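Rho guanyl nucleotide exchange factor (Rom2), putative (Aspergillus fumigatus Af293, PDB 5O51) probably acts as a guanyl-nucleotide exchange factor for Rho-type GTPases, the piece described here being its CNH domain, a beta-propeller. Local coordinates at residues N20-L25 against L34-D39; S40-S45 against R58-S63; T217-V222 against G255-P260; A223-V228 against Y244-F249. One frame throughout, in Å; residues are numbered along the deposited sequence.

Contact 1 (N20-L25 against L34-D39); sequences NRVNCL and LVYGTD
Leu25 and Tyr36 sit opposite each other as a non-hydrogen-bonded antiparallel pair, their side chains running side by side in the same direction. With CG of Leu25 anti to its backbone N (chi1 171°), the leucine lays CD1 obliquely against the tyrosine ring, 3.5 Å from Tyr36 CE1. Val22 CG2 joins the same ring less closely, 4.2 Å from Tyr36 CD1, and the phenol OH goes on to bond Ser45. Cys24 turns to the other face of the sheet, where its SG rests 3.8 Å from Gly37 CA. Strands 22-28 and 33-38 form the first hairpin of a four-stranded antiparallel propeller blade, and a classic beta bulge interrupts it here. Gly37 O takes a bond from Asn23 N at 2.9 Å and a weak one from Cys24 N, while Gly37 N gives a nearly straight bond to Cys24 O (3.0 Å). Beyond the bulge the contact turns polar. Asn23 ND2 donates in its own amide plane to Asp39 OD1 (3.0 Å), reaching that oxygen from above the carboxylate plane, and it also bonds Val65 O. A water bridges Arg21 O to Asp39 N.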
loop_
_atom_site.group_PDB
_atom_site.type_symbol
_atom_site.label_atom_id
_atom_site.label_comp_id
_atom_site.label_asym_id
_atom_site.label_seq_id
_atom_site.Cartn_x
_atom_site.Cartn_y
_atom_site.Cartn_z
ATOM N N ASN A 20 16.052 3.182 -14.258
ATOM C CA ASN A 20 14.584 3.249 -14.282
ATOM C C ASN A 20 14.126 2.125 -13.319
ATOM O O ASN A 20 13.871 0.989 -13.728
ATOM C CB ASN A 20 14.089 3.130 -15.764
ATOM C CG ASN A 20 12.591 3.084 -15.898
ATOM O OD1 ASN A 20 12.011 2.072 -16.350
ATOM N ND2 ASN A 20 11.940 4.154 -15.517
ATOM N N ARG A 21 14.117 2.472 -12.037
ATOM C CA ARG A 21 13.819 1.524 -10.952
ATOM C C ARG A 21 12.322 1.169 -10.905
ATOM O O ARG A 21 11.432 1.953 -11.395
ATOM C CB ARG A 21 14.272 2.166 -9.591
ATOM C CG ARG A 21 15.809 2.349 -9.502
ATOM C CD ARG A 21 16.369 2.564 -8.062
ATOM N NE ARG A 21 17.843 2.744 -8.118
ATOM C CZ ARG A 21 18.773 1.767 -8.260
ATOM N NH1 ARG A 21 18.476 0.448 -8.285
ATOM N NH2 ARG A 21 20.044 2.099 -8.343
ATOM N N VAL A 22 12.013 0.088 -10.216
ATOM C CA VAL A 22 10.612 -0.259 -9.916
ATOM C C VAL A 22 10.016 0.651 -8.829
ATOM O O VAL A 22 10.437 0.610 -7.672
ATOM C CB VAL A 22 10.511 -1.752 -9.498
ATOM C CG1 VAL A 22 9.093 -2.137 -9.140
ATOM C CG2 VAL A 22 10.969 -2.641 -10.646
ATOM N N ASN A 23 9.003 1.450 -9.160
ATOM C CA ASN A 23 8.381 2.268 -8.157
ATOM C C ASN A 23 7.231 1.514 -7.415
ATOM O O ASN A 23 6.948 1.798 -6.234
ATOM C CB ASN A 23 7.746 3.530 -8.759
ATOM C CG ASN A 23 8.758 4.526 -9.398
ATOM O OD1 ASN A 23 9.880 4.594 -9.036
ATOM N ND2 ASN A 23 8.294 5.291 -10.381
ATOM N N CYS A 24 6.483 0.686 -8.160
ATOM C CA CYS A 24 5.262 -0.000 -7.668
ATOM C C CYS A 24 4.966 -1.236 -8.472
ATOM O O CYS A 24 5.593 -1.472 -9.520
ATOM C CB CYS A 24 4.062 0.943 -7.697
ATOM S SG CYS A 24 3.731 1.722 -9.290
ATOM N N LEU A 25 4.038 -2.057 -7.973
ATOM C CA LEU A 25 3.752 -3.338 -8.603
ATOM C C LEU A 25 2.386 -3.824 -8.112
ATOM O O LEU A 25 2.028 -3.583 -6.944
ATOM C CB LEU A 25 4.910 -4.327 -8.303
ATOM C CG LEU A 25 4.822 -5.827 -8.658
ATOM C CD1 LEU A 25 6.190 -6.460 -8.774
ATOM C CD2 LEU A 25 4.067 -6.635 -7.614
ATOM N N LEU A 34 2.756 -10.278 -13.127
ATOM C CA LEU A 34 3.134 -9.081 -12.363
ATOM C C LEU A 34 3.143 -7.861 -13.249
ATOM O O LEU A 34 3.790 -7.864 -14.309
ATOM C CB LEU A 34 4.552 -9.259 -11.833
ATOM C CG LEU A 34 4.747 -10.446 -10.912
ATOM C CD1 LEU A 34 6.228 -10.569 -10.544
ATOM C CD2 LEU A 34 3.857 -10.363 -9.690
ATOM N N VAL A 35 2.488 -6.792 -12.811
ATOM C CA VAL A 35 2.495 -5.543 -13.528
ATOM C C VAL A 35 3.323 -4.479 -12.736
ATOM O O VAL A 35 3.008 -4.149 -11.562
ATOM C CB VAL A 35 1.044 -5.069 -13.741
ATOM C CG1 VAL A 35 0.981 -3.713 -14.438
ATOM C CG2 VAL A 35 0.233 -6.136 -14.519
ATOM N N TYR A 36 4.338 -3.918 -13.394
ATOM C CA TYR A 36 5.352 -2.991 -12.814
ATOM C C TYR A 36 5.145 -1.575 -13.293
ATOM O O TYR A 36 4.994 -1.339 -14.515
ATOM C CB TYR A 36 6.794 -3.346 -13.264
ATOM C CG TYR A 36 7.263 -4.782 -13.006
ATOM C CD1 TYR A 36 7.825 -5.163 -11.805
ATOM C CD2 TYR A 36 7.063 -5.760 -13.938
ATOM C CE1 TYR A 36 8.302 -6.470 -11.616
ATOM C CE2 TYR A 36 7.471 -7.081 -13.749
ATOM C CZ TYR A 36 8.089 -7.444 -12.597
ATOM O OH TYR A 36 8.456 -8.778 -12.457
ATOM N N GLY A 37 5.204 -0.611 -12.364
ATOM C CA GLY A 37 5.184 0.847 -12.713
ATOM C C GLY A 37 6.566 1.469 -12.431
ATOM O O GLY A 37 7.191 1.238 -11.378
ATOM N N THR A 38 7.083 2.174 -13.425
ATOM C CA THR A 38 8.359 2.929 -13.308
ATOM C C THR A 38 8.216 4.392 -13.756
ATOM O O THR A 38 7.126 4.854 -14.182
ATOM C CB THR A 38 9.360 2.289 -14.222
ATOM O OG1 THR A 38 9.023 2.679 -15.590
ATOM C CG2 THR A 38 9.331 0.735 -14.093
ATOM N N ASP A 39 9.318 5.116 -13.683
ATOM C CA ASP A 39 9.404 6.518 -14.186
ATOM C C ASP A 39 9.146 6.681 -15.704
ATOM O O ASP A 39 8.611 7.664 -16.090
ATOM C CB ASP A 39 10.724 7.176 -13.718
ATOM C CG ASP A 39 10.639 7.653 -12.315
ATOM O OD1 ASP A 39 9.508 7.679 -11.754
ATOM O OD2 ASP A 39 11.684 8.001 -11.737
HETATM O O HOH W 1 11.723 4.513 -11.910
#

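Contact 2 (S40-S45 against R58-S63); sequences SGIFIS and RVLDAS
A chi1 of 167° sets CG of Arg58 anti to its backbone N, and a bend at chi3 (-72°) then folds the chain so that the guanidinium comes back over the start of strand 41-46. There Arg58 NH2 meets Ser40 OG at 3.1 Å, the hydroxyl lying somewhat out of the guanidinium plane. A weak bond from NH1 reaches Ser40 O, which lies in that plane at the group's edge. Arg58 NH1 also forms a salt bridge with Asp61 OD1 (2.9 Å), approaching from above the carboxylate plane, so three oxygens restrain the rotation of the group. The Phe43 ring crosses the arginine obliquely: Phe43 CE2 lies 3.8 Å from Arg58 CB, and ring and guanidinium planes stand 70° apart. Strand 57-61 is the last of the four strands in this propeller blade, and it pairs antiparallel with strand 41-46 through a classic beta bulge. Val59 and Leu60 both face Ile42, whose O accepts a nearly straight bond from Val59 N (2.9 Å) and a weak one from Leu60 N; in return Ile42 N donates to Leu60 O at 3.1 Å. On the face turned from Phe43 and Arg58, Ile42 and Leu60 run side by side, CD1 of Ile42 standing 4.2 Å from CD1 of Leu60. Val59, displaced by the bulge, sends its two methyls to different neighbours: CG2 touches Ile42 CG2, whereas Val59 CG1 presses tightly on Ile44 CG2 at 3.5 Å.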
loop_
_atom_site.group_PDB
_atom_site.type_symbol
_atom_site.label_atom_id
_atom_site.label_comp_id
_atom_site.label_asym_id
_atom_site.label_seq_id
_atom_site.Cartn_x
_atom_site.Cartn_y
_atom_site.Cartn_z
ATOM N N SER A 40 9.283 5.629 -16.499
ATOM C CA SER A 40 9.136 5.704 -17.939
ATOM C C SER A 40 7.950 4.963 -18.556
ATOM O O SER A 40 7.573 5.257 -19.714
ATOM C CB SER A 40 10.306 4.985 -18.568
ATOM O OG SER A 40 9.820 3.647 -18.795
ATOM N N GLY A 41 7.436 3.947 -17.889
ATOM C CA GLY A 41 6.435 3.042 -18.484
ATOM C C GLY A 41 5.915 1.966 -17.505
ATOM O O GLY A 41 6.370 1.892 -16.394
ATOM N N ILE A 42 4.938 1.186 -17.969
ATOM C CA ILE A 42 4.331 0.036 -17.294
ATOM C C ILE A 42 4.697 -1.213 -18.106
ATOM O O ILE A 42 4.603 -1.247 -19.386
ATOM C CB ILE A 42 2.833 0.255 -17.155
ATOM C CG1 ILE A 42 2.564 1.459 -16.252
ATOM C CG2 ILE A 42 2.106 -0.961 -16.516
ATOM C CD1 ILE A 42 1.125 1.911 -16.273
ATOM N N PHE A 43 5.129 -2.250 -17.380
ATOM C CA PHE A 43 5.586 -3.534 -17.966
ATOM C C PHE A 43 4.799 -4.691 -17.346
ATOM O O PHE A 43 4.297 -4.581 -16.183
ATOM C CB PHE A 43 7.072 -3.726 -17.726
ATOM C CG PHE A 43 7.996 -2.637 -18.326
ATOM C CD1 PHE A 43 8.254 -1.443 -17.642
ATOM C CD2 PHE A 43 8.635 -2.845 -19.562
ATOM C CE1 PHE A 43 9.076 -0.456 -18.211
ATOM C CE2 PHE A 43 9.477 -1.885 -20.127
ATOM C CZ PHE A 43 9.724 -0.689 -19.428
ATOM N N ILE A 44 4.711 -5.808 -18.078
ATOM C CA ILE A 44 4.104 -7.072 -17.563
ATOM C C ILE A 44 5.025 -8.230 -17.815
ATOM O O ILE A 44 5.688 -8.285 -18.867
ATOM C CB ILE A 44 2.704 -7.319 -18.142
ATOM C CG1 ILE A 44 2.044 -8.564 -17.566
ATOM C CG2 ILE A 44 2.661 -7.458 -19.668
ATOM C CD1 ILE A 44 0.533 -8.489 -17.650
ATOM N N SER A 45 5.148 -9.134 -16.826
ATOM C CA SER A 45 5.843 -10.423 -16.988
ATOM C C SER A 45 4.961 -11.523 -16.358
ATOM O O SER A 45 3.985 -11.232 -15.679
ATOM C CB SER A 45 7.221 -10.474 -16.272
ATOM O OG SER A 45 7.031 -10.407 -14.861
ATOM N N ARG A 58 6.828 -4.049 -22.418
ATOM C CA ARG A 58 6.248 -2.754 -22.228
ATOM C C ARG A 58 4.844 -2.849 -22.725
ATOM O O ARG A 58 4.597 -3.376 -23.845
ATOM C CB ARG A 58 7.029 -1.698 -23.019
ATOM C CG ARG A 58 6.343 -0.349 -23.166
ATOM C CD ARG A 58 7.248 0.623 -23.936
ATOM N NE ARG A 58 8.387 1.076 -23.147
ATOM C CZ ARG A 58 8.413 2.124 -22.329
ATOM N NH1 ARG A 58 7.345 2.875 -22.179
ATOM N NH2 ARG A 58 9.522 2.411 -21.611
ATOM N N VAL A 59 3.913 -2.332 -21.930
ATOM C CA VAL A 59 2.487 -2.378 -22.303
ATOM C C VAL A 59 1.824 -1.037 -22.344
ATOM O O VAL A 59 0.842 -0.873 -23.069
ATOM C CB VAL A 59 1.577 -3.253 -21.413
ATOM C CG1 VAL A 59 1.875 -4.713 -21.673
ATOM C CG2 VAL A 59 1.617 -2.863 -19.898
ATOM N N LEU A 60 2.261 -0.118 -21.517
ATOM C CA LEU A 60 1.715 1.230 -21.602
ATOM C C LEU A 60 2.845 2.233 -21.501
ATOM O O LEU A 60 3.800 2.023 -20.705
ATOM C CB LEU A 60 0.703 1.489 -20.519
ATOM C CG LEU A 60 -0.603 0.731 -20.672
ATOM C CD1 LEU A 60 -1.372 0.661 -19.348
ATOM C CD2 LEU A 60 -1.421 1.317 -21.798
ATOM N N ASP A 61 2.787 3.311 -22.319
ATOM C CA ASP A 61 3.668 4.456 -22.091
ATOM C C ASP A 61 2.967 5.322 -21.062
ATOM O O ASP A 61 1.761 5.534 -21.135
ATOM C CB ASP A 61 3.979 5.254 -23.373
ATOM C CG ASP A 61 4.665 4.390 -24.442
ATOM O OD1 ASP A 61 5.233 3.298 -24.120
ATOM O OD2 ASP A 61 4.614 4.811 -25.602
ATOM N N ALA A 62 3.722 5.839 -20.132
ATOM C CA ALA A 62 3.164 6.623 -19.007
ATOM C C ALA A 62 4.337 6.862 -18.164
ATOM O O ALA A 62 5.163 5.955 -18.007
ATOM C CB ALA A 62 2.102 5.889 -18.205
ATOM N N SER A 63 4.394 8.047 -17.599
ATOM C CA SER A 63 5.577 8.493 -16.955
ATOM C C SER A 63 5.309 8.777 -15.493
ATOM O O SER A 63 4.192 9.064 -15.138
ATOM C CB SER A 63 6.115 9.722 -17.735
ATOM O OG SER A 63 5.720 10.933 -17.140
#

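Contact 3 (T217-V222 against G255-P260); sequences TSLDFV and GWRARP
Arg257 reaches from an irregular loop to Ser218, Leu219 and Phe221 at the start of helix 220-224. Arg257 CB lies against the hydroxyl of Ser218, whose OG is 3.2 Å away and is itself hydrogen-bonded to Asp216. Arg257 CG touches Ser218 OG at 3.3 Å. The chain bends here, chi2 being 80°, and Arg257 CD comes to rest 3.7 Å from Leu219 CD2, the two side chains crossing at a slant; the other leucine methyl, CD1, approaches Gly255 O. At the tip, Arg257 NH1 lies 2.9 Å from Ser218 O, which is near the guanidinium plane at its edge. Arg257 NH1 also meets the rim of the Phe221 ring, 3.6 Å from Phe221 CE2, with ring and guanidinium planes 78° apart. Pro260 O sits over one guanidinium face, and NH2 bonds Trp262 O. The loop between strands 247-251 and 264-265 is thus laid against the short helix that precedes strand 230-236. Since the oxygens gathered round the guanidinium here are neutral carbonyls, its charge is probably eased by their dipoles; the phenylalanine, met at its rim, offers NH1 no pi-face partner.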
loop_
_atom_site.group_PDB
_atom_site.type_symbol
_atom_site.label_atom_id
_atom_site.label_comp_id
_atom_site.label_asym_id
_atom_site.label_seq_id
_atom_site.Cartn_x
_atom_site.Cartn_y
_atom_site.Cartn_z
ATOM N N THR A 217 -4.871 5.736 29.642
ATOM C CA THR A 217 -3.724 6.375 30.143
ATOM C C THR A 217 -2.549 5.549 29.695
ATOM O O THR A 217 -1.443 6.051 29.670
ATOM C CB THR A 217 -3.859 6.440 31.708
ATOM O OG1 THR A 217 -3.324 7.671 32.184
ATOM C CG2 THR A 217 -3.205 5.276 32.448
ATOM N N SER A 218 -2.795 4.257 29.401
ATOM C CA SER A 218 -1.759 3.354 28.899
ATOM C C SER A 218 -1.378 3.722 27.445
ATOM O O SER A 218 -0.409 3.183 26.938
ATOM C CB SER A 218 -2.173 1.862 29.047
ATOM O OG SER A 218 -2.985 1.382 27.967
ATOM N N LEU A 219 -2.149 4.622 26.810
ATOM C CA LEU A 219 -1.862 5.183 25.477
ATOM C C LEU A 219 -1.253 6.580 25.475
ATOM O O LEU A 219 -1.222 7.232 24.455
ATOM C CB LEU A 219 -3.146 5.209 24.623
ATOM C CG LEU A 219 -3.861 3.873 24.344
ATOM C CD1 LEU A 219 -5.208 4.122 23.658
ATOM C CD2 LEU A 219 -3.000 2.927 23.513
ATOM N N ASP A 220 -0.726 7.026 26.608
ATOM C CA ASP A 220 -0.115 8.344 26.688
ATOM C C ASP A 220 1.149 8.532 25.863
ATOM O O ASP A 220 1.434 9.640 25.437
ATOM C CB ASP A 220 0.202 8.699 28.160
ATOM C CG ASP A 220 -0.713 9.766 28.694
ATOM O OD1 ASP A 220 -1.956 9.528 28.780
ATOM O OD2 ASP A 220 -0.178 10.857 28.974
ATOM N N PHE A 221 1.932 7.473 25.658
ATOM C CA PHE A 221 3.120 7.534 24.782
ATOM C C PHE A 221 2.787 8.009 23.373
ATOM O O PHE A 221 3.559 8.756 22.733
ATOM C CB PHE A 221 3.910 6.206 24.794
ATOM C CG PHE A 221 3.211 5.038 24.121
ATOM C CD1 PHE A 221 3.286 4.862 22.728
ATOM C CD2 PHE A 221 2.501 4.092 24.878
ATOM C CE1 PHE A 221 2.612 3.814 22.103
ATOM C CE2 PHE A 221 1.827 3.035 24.256
ATOM C CZ PHE A 221 1.890 2.878 22.867
ATOM N N VAL A 222 1.623 7.619 22.879
ATOM C CA VAL A 222 1.220 8.089 21.577
ATOM C C VAL A 222 1.047 9.630 21.620
ATOM O O VAL A 222 1.508 10.358 20.701
ATOM C CB VAL A 222 -0.095 7.428 21.135
ATOM C CG1 VAL A 222 -0.522 7.969 19.770
ATOM C CG2 VAL A 222 -0.000 5.880 21.160
ATOM N N GLY A 255 -11.182 1.789 20.470
ATOM C CA GLY A 255 -9.772 2.173 20.614
ATOM C C GLY A 255 -9.246 2.222 22.012
ATOM O O GLY A 255 -8.613 3.216 22.417
ATOM N N TRP A 256 -9.548 1.166 22.763
ATOM C CA TRP A 256 -9.048 1.052 24.124
ATOM C C TRP A 256 -7.930 0.027 24.055
ATOM O O TRP A 256 -8.051 -0.959 23.308
ATOM C CB TRP A 256 -10.162 0.641 25.123
ATOM C CG TRP A 256 -9.780 0.950 26.532
ATOM C CD1 TRP A 256 -9.082 0.143 27.390
ATOM C CD2 TRP A 256 -10.028 2.182 27.245
ATOM N NE1 TRP A 256 -8.891 0.787 28.594
ATOM C CE2 TRP A 256 -9.449 2.039 28.532
ATOM C CE3 TRP A 256 -10.692 3.387 26.922
ATOM C CZ2 TRP A 256 -9.491 3.060 29.490
ATOM C CZ3 TRP A 256 -10.738 4.385 27.873
ATOM C CH2 TRP A 256 -10.144 4.213 29.150
ATOM N N ARG A 257 -6.844 0.259 24.801
ATOM C CA ARG A 257 -5.658 -0.604 24.693
ATOM C C ARG A 257 -6.042 -2.062 24.954
ATOM O O ARG A 257 -6.921 -2.339 25.758
ATOM C CB ARG A 257 -4.573 -0.163 25.663
ATOM C CG ARG A 257 -3.286 -0.973 25.669
ATOM C CD ARG A 257 -2.404 -0.552 24.513
ATOM N NE ARG A 257 -1.056 -1.142 24.545
ATOM C CZ ARG A 257 0.006 -0.637 25.173
ATOM N NH1 ARG A 257 -0.059 0.488 25.912
ATOM N NH2 ARG A 257 1.165 -1.281 25.066
ATOM N N ALA A 258 -5.381 -2.974 24.264
ATOM C CA ALA A 258 -5.437 -4.396 24.566
ATOM C C ALA A 258 -3.983 -4.929 24.664
ATOM O O ALA A 258 -3.073 -4.348 24.087
ATOM C CB ALA A 258 -6.237 -5.136 23.474
ATOM N N ARG A 259 -3.800 -6.058 25.361
ATOM C CA ARG A 259 -2.513 -6.573 25.771
ATOM C C ARG A 259 -1.651 -5.378 26.204
ATOM O O ARG A 259 -0.703 -4.983 25.488
ATOM C CB ARG A 259 -1.854 -7.345 24.633
ATOM C CG ARG A 259 -2.735 -8.387 23.946
ATOM C CD ARG A 259 -1.893 -9.276 23.016
ATOM N NE ARG A 259 -2.658 -9.695 21.827
ATOM C CZ ARG A 259 -2.210 -10.483 20.843
ATOM N NH1 ARG A 259 -0.966 -10.993 20.852
ATOM N NH2 ARG A 259 -3.034 -10.778 19.844
ATOM N N PRO A 260 -1.985 -4.790 27.370
ATOM C CA PRO A 260 -1.384 -3.506 27.811
ATOM C C PRO A 260 0.093 -3.591 28.102
ATOM O O PRO A 260 0.769 -2.572 28.130
ATOM C CB PRO A 260 -2.190 -3.155 29.084
ATOM C CG PRO A 260 -2.663 -4.452 29.596
ATOM C CD PRO A 260 -2.785 -5.420 28.442
#

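Contact 4 (A223-V228 against Y244-F249); sequences ARKENV and YSDFSF
Apolar contact is carried chiefly by Val228, which points at the turn between two strands and touches a pair of aromatic rings. Its CB lies 4.3 Å from Tyr244 CD2, and its CG1 stands equally far, 4.3 Å, from Phe247 CZ; both rings are met obliquely. The two rings also pack on one another, Phe247 CE1 sitting over one face of Tyr244, displaced toward the rim. Phe247 further makes an edge-to-face contact with Phe221 of the helix. In the fold, Tyr244 and Phe247 flank the two-residue turn, Ser245-Asp246, of the beta hairpin formed by strands 239-244 and 247-251, the two middle strands of a propeller blade; Tyr244 N bonds Phe247 O at 3.0 Å. The segment 223-228 runs from the end of helix 220-224 toward the first strand of that blade. Lys225 supplies the aliphatic-to-aromatic contact: bent at chi2 (-122°), it slides past Phe247 in the opposite direction, placing Lys225 CE 3.8 Å from Phe247 CE2, near the ring plane at its edge. Electrostatics are looser. Lys225 NZ is 4.3 Å from Asp246 OD2, beyond a salt bridge, so the attraction is probably modest, and the closer approach to Asp246 OD2 is made by Lys225 CD at 3.9 Å.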
loop_
_atom_site.group_PDB
_atom_site.type_symbol
_atom_site.label_atom_id
_atom_site.label_comp_id
_atom_site.label_asym_id
_atom_site.label_seq_id
_atom_site.Cartn_x
_atom_site.Cartn_y
_atom_site.Cartn_z
ATOM N N ALA A 223 0.350 10.100 22.661
ATOM C CA ALA A 223 -0.011 11.544 22.858
ATOM C C ALA A 223 1.182 12.456 23.159
ATOM O O ALA A 223 1.182 13.627 22.807
ATOM C CB ALA A 223 -1.045 11.684 23.983
ATOM N N ARG A 224 2.153 11.915 23.885
ATOM C CA ARG A 224 3.495 12.515 24.069
ATOM C C ARG A 224 4.136 13.111 22.813
ATOM O O ARG A 224 4.772 14.149 22.877
ATOM C CB ARG A 224 4.452 11.417 24.573
ATOM C CG ARG A 224 5.307 11.786 25.753
ATOM C CD ARG A 224 6.117 10.590 26.193
ATOM N NE ARG A 224 5.380 9.741 27.122
ATOM C CZ ARG A 224 5.673 8.462 27.409
ATOM N NH1 ARG A 224 6.694 7.812 26.821
ATOM N NH2 ARG A 224 4.918 7.818 28.298
ATOM N N LYS A 225 3.992 12.430 21.681
ATOM C CA LYS A 225 4.911 12.629 20.555
ATOM C C LYS A 225 4.624 13.775 19.600
ATOM O O LYS A 225 5.579 14.258 18.980
ATOM C CB LYS A 225 5.016 11.346 19.718
ATOM C CG LYS A 225 5.759 10.230 20.411
ATOM C CD LYS A 225 6.940 9.798 19.566
ATOM C CE LYS A 225 7.621 8.582 20.169
ATOM N NZ LYS A 225 9.094 8.695 20.003
ATOM N N GLU A 226 3.352 14.183 19.460
ATOM C CA GLU A 226 2.878 14.932 18.266
ATOM C C GLU A 226 3.995 15.629 17.480
ATOM O O GLU A 226 4.550 16.596 17.999
ATOM C CB GLU A 226 1.756 15.935 18.617
ATOM C CG GLU A 226 0.364 15.567 18.093
ATOM C CD GLU A 226 -0.035 14.119 18.370
ATOM O OE1 GLU A 226 0.473 13.506 19.340
ATOM O OE2 GLU A 226 -0.858 13.585 17.605
ATOM N N ASN A 227 4.330 15.194 16.248
ATOM C CA ASN A 227 3.484 14.382 15.326
ATOM C C ASN A 227 3.772 12.892 15.207
ATOM O O ASN A 227 4.767 12.394 15.707
ATOM C CB ASN A 227 3.586 14.988 13.927
ATOM C CG ASN A 227 3.029 16.384 13.878
ATOM O OD1 ASN A 227 3.704 17.317 13.461
ATOM N ND2 ASN A 227 1.790 16.540 14.343
ATOM N N VAL A 228 2.886 12.204 14.502
ATOM C CA VAL A 228 3.019 10.775 14.248
ATOM C C VAL A 228 2.729 10.440 12.795
ATOM O O VAL A 228 2.102 11.217 12.006
ATOM C CB VAL A 228 2.096 9.927 15.182
ATOM C CG1 VAL A 228 2.527 10.042 16.629
ATOM C CG2 VAL A 228 0.638 10.321 15.058
ATOM N N TYR A 244 2.447 2.360 13.416
ATOM C CA TYR A 244 2.942 3.701 13.106
ATOM C C TYR A 244 4.482 3.647 12.910
ATOM O O TYR A 244 5.147 2.643 13.272
ATOM C CB TYR A 244 2.642 4.655 14.239
ATOM C CG TYR A 244 1.225 4.752 14.868
ATOM C CD1 TYR A 244 0.682 3.707 15.539
ATOM C CD2 TYR A 244 0.539 5.964 14.887
ATOM C CE1 TYR A 244 -0.551 3.801 16.144
ATOM C CE2 TYR A 244 -0.705 6.083 15.489
ATOM C CZ TYR A 244 -1.234 4.996 16.155
ATOM O OH TYR A 244 -2.469 5.021 16.825
ATOM N N SER A 245 5.071 4.711 12.341
ATOM C CA SER A 245 6.501 4.704 12.087
ATOM C C SER A 245 7.281 4.500 13.385
ATOM O O SER A 245 8.364 3.962 13.347
ATOM C CB SER A 245 6.991 5.962 11.363
ATOM O OG SER A 245 6.775 7.117 12.196
ATOM N N ASP A 246 6.743 4.881 14.543
ATOM C CA ASP A 246 7.513 4.782 15.778
ATOM C C ASP A 246 7.239 3.549 16.626
ATOM O O ASP A 246 8.109 3.110 17.389
ATOM C CB ASP A 246 7.335 6.060 16.623
ATOM C CG ASP A 246 8.073 7.281 16.017
ATOM O OD1 ASP A 246 9.202 7.153 15.479
ATOM O OD2 ASP A 246 7.483 8.361 16.026
ATOM N N PHE A 247 6.046 2.978 16.496
ATOM C CA PHE A 247 5.641 1.936 17.388
ATOM C C PHE A 247 4.487 1.167 16.856
ATOM O O PHE A 247 3.795 1.641 15.988
ATOM C CB PHE A 247 5.296 2.488 18.790
ATOM C CG PHE A 247 4.682 3.868 18.783
ATOM C CD1 PHE A 247 3.429 4.084 18.246
ATOM C CD2 PHE A 247 5.348 4.940 19.394
ATOM C CE1 PHE A 247 2.887 5.374 18.215
ATOM C CE2 PHE A 247 4.809 6.214 19.413
ATOM C CZ PHE A 247 3.578 6.441 18.816
ATOM N N SER A 248 4.293 -0.036 17.410
ATOM C CA SER A 248 3.111 -0.828 17.154
ATOM C C SER A 248 2.490 -1.271 18.441
ATOM O O SER A 248 3.210 -1.577 19.388
ATOM C CB SER A 248 3.415 -2.030 16.229
ATOM O OG SER A 248 3.639 -1.564 14.915
ATOM N N PHE A 249 1.138 -1.339 18.456
ATOM C CA PHE A 249 0.439 -1.938 19.576
ATOM C C PHE A 249 -1.011 -2.341 19.225
ATOM O O PHE A 249 -1.563 -1.997 18.158
ATOM C CB PHE A 249 0.446 -0.955 20.741
ATOM C CG PHE A 249 -0.219 0.344 20.402
ATOM C CD1 PHE A 249 0.487 1.353 19.804
ATOM C CD2 PHE A 249 -1.580 0.489 20.601
ATOM C CE1 PHE A 249 -0.143 2.516 19.417
ATOM C CE2 PHE A 249 -2.211 1.649 20.257
ATOM C CZ PHE A 249 -1.491 2.674 19.685
#

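How the contacts relate
Contacts 1 and 2 share one four-stranded antiparallel sheet, pairing its first and second strands and its third and fourth; strands 33-38 and 41-46 join them, and their centres lie 8 Å apart. Contacts 3 and 4, on the opposite side of the chain's centre and with centres 12 Å apart, pack helix 220-224 and the chain after it against a loop and the hairpin turn of another blade. Both use that helix, and Phe249 packs on Leu219, Phe221 and Val222. Along the chain, contacts 1 and 2 follow in series, whereas contact 4 falls between the two segments of contact 3. About 39 Å separates the centres of contacts 1 and 3. The propeller therefore combines pairing within a blade with a helical connection packed against another.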